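PDB 6G1D: hydrogen peroxide-inducible genes activator from Corynebacterium glutamicum, which probably senses hydrogen peroxide through its regulatory domain and, as a LysR-type transcription factor, controls genes of the peroxide response through a helix-turn-helix DNA-binding domain. Local coordinates for residues 22-26 with 27-31. The protein carries 1 engineered substitution. Numbering follows the deposited sequence.
Sequences AECKH and FGTAA
C24 and A30 meet on the inner side of a tight bend between two helices, a small worked example of helices packing across a short connection. The CB of C24 lies 4.2 Å from the CB of A30. T29 holds its CG2 anti to the backbone N, which carries this methyl to 3.9 Å from the SG of C24. The tightest spot is the CB of A30, 3.3 Å from the O of H26. Here the polar backbone is tied in as well: the N of A30 donates to the O of H26 at 3.0 Å, a bond that opens the first turn of helix 27-33, with H26 at its N-cap position. The bend comes at K25, which leaves helix 12-24 with positive phi (60°). As in other LysR-type regulators, helix 12-24 packs on the helix-turn-helix, whose first helix is 27-33 and whose probable recognition helix is 38-52; F27 and the buried A30 pack against I21 and L41 of these flanking helices. Toward solvent the contact thins out. The exposed T29 brings its OG1 to 3.8 Å from the CB of exposed H26, a van der Waals approach. The imidazole folds back over the end of the preceding helix instead, where ND1 makes a weak hydrogen bond of 3.4 Å to the O of C24.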
loop_
_atom_site.group_PDB
_atom_site.type_symbol
_atom_site.label_atom_id
_atom_site.label_comp_id
_atom_site.label_asym_id
_atom_site.label_seq_id
_atom_site.Cartn_x
_atom_site.Cartn_y
_atom_site.Cartn_z
ATOM N N ALA B 22 -21.454 11.688 24.373
ATOM C CA ALA B 22 -20.040 11.224 24.329
ATOM C C ALA B 22 -19.255 11.890 23.203
ATOM O O ALA B 22 -18.095 12.238 23.390
ATOM C CB ALA B 22 -19.953 9.711 24.181
ATOM N N GLU B 23 -19.886 11.978 22.033
ATOM C CA GLU B 23 -19.376 12.675 20.844
ATOM C C GLU B 23 -19.339 14.233 20.859
ATOM O O GLU B 23 -18.374 14.821 20.398
ATOM C CB GLU B 23 -20.029 12.113 19.578
ATOM C CG GLU B 23 -19.600 10.675 19.314
ATOM C CD GLU B 23 -20.429 9.953 18.269
ATOM O OE1 GLU B 23 -21.383 10.543 17.725
ATOM O OE2 GLU B 23 -20.125 8.777 17.994
ATOM N N CYS B 24 -20.385 14.885 21.377
ATOM C CA CYS B 24 -20.468 16.364 21.471
ATOM C C CYS B 24 -19.702 16.990 22.626
ATOM O O CYS B 24 -19.280 18.146 22.519
ATOM C CB CYS B 24 -21.934 16.824 21.565
ATOM S SG CYS B 24 -22.891 16.430 20.101
ATOM N N LYS B 25 -19.577 16.252 23.732
ATOM C CA LYS B 25 -18.900 16.717 24.962
ATOM C C LYS B 25 -19.541 17.987 25.595
ATOM O O LYS B 25 -18.917 18.709 26.392
ATOM C CB LYS B 25 -17.395 16.963 24.696
ATOM C CG LYS B 25 -16.649 15.793 24.062
ATOM C CD LYS B 25 -16.448 14.644 25.044
ATOM C CE LYS B 25 -15.197 14.861 25.895
ATOM N NZ LYS B 25 -13.917 14.829 25.118
ATOM N N HIS B 26 -20.816 18.194 25.284
ATOM C CA HIS B 26 -21.600 19.318 25.800
ATOM C C HIS B 26 -23.052 18.896 25.765
ATOM O O HIS B 26 -23.515 18.406 24.728
ATOM C CB HIS B 26 -21.380 20.602 24.992
ATOM C CG HIS B 26 -20.052 21.240 25.223
ATOM N ND1 HIS B 26 -18.973 21.005 24.398
ATOM C CD2 HIS B 26 -19.611 22.066 26.198
ATOM C CE1 HIS B 26 -17.926 21.670 24.848
ATOM N NE2 HIS B 26 -18.285 22.315 25.942
ATOM N N PHE B 27 -23.757 19.064 26.889
ATOM C CA PHE B 27 -25.176 18.685 26.983
ATOM C C PHE B 27 -26.036 19.503 26.046
ATOM O O PHE B 27 -26.884 18.954 25.368
ATOM C CB PHE B 27 -25.690 18.837 28.437
ATOM C CG PHE B 27 -25.472 17.616 29.308
ATOM C CD1 PHE B 27 -26.510 16.710 29.511
ATOM C CD2 PHE B 27 -24.262 17.391 29.962
ATOM C CE1 PHE B 27 -26.347 15.602 30.323
ATOM C CE2 PHE B 27 -24.077 16.273 30.754
ATOM C CZ PHE B 27 -25.121 15.370 30.940
ATOM N N GLY B 28 -25.819 20.824 26.027
ATOM C CA GLY B 28 -26.598 21.737 25.168
ATOM C C GLY B 28 -26.463 21.423 23.693
ATOM O O GLY B 28 -27.449 21.339 22.974
ATOM N N THR B 29 -25.240 21.217 23.238
ATOM C CA THR B 29 -24.988 20.829 21.848
ATOM C C THR B 29 -25.638 19.472 21.579
ATOM O O THR B 29 -26.275 19.285 20.536
ATOM C CB THR B 29 -23.464 20.723 21.573
ATOM O OG1 THR B 29 -22.847 21.989 21.829
ATOM C CG2 THR B 29 -23.179 20.288 20.129
ATOM N N ALA B 30 -25.519 18.537 22.535
ATOM C CA ALA B 30 -26.076 17.196 22.332
ATOM C C ALA B 30 -27.589 17.263 22.206
ATOM O O ALA B 30 -28.187 16.621 21.336
ATOM C CB ALA B 30 -25.657 16.244 23.471
ATOM N N ALA B 31 -28.200 18.078 23.047
ATOM C CA ALA B 31 -29.653 18.225 23.066
ATOM C C ALA B 31 -30.153 18.827 21.770
ATOM O O ALA B 31 -31.176 18.393 21.231
ATOM C CB ALA B 31 -30.099 19.100 24.268
#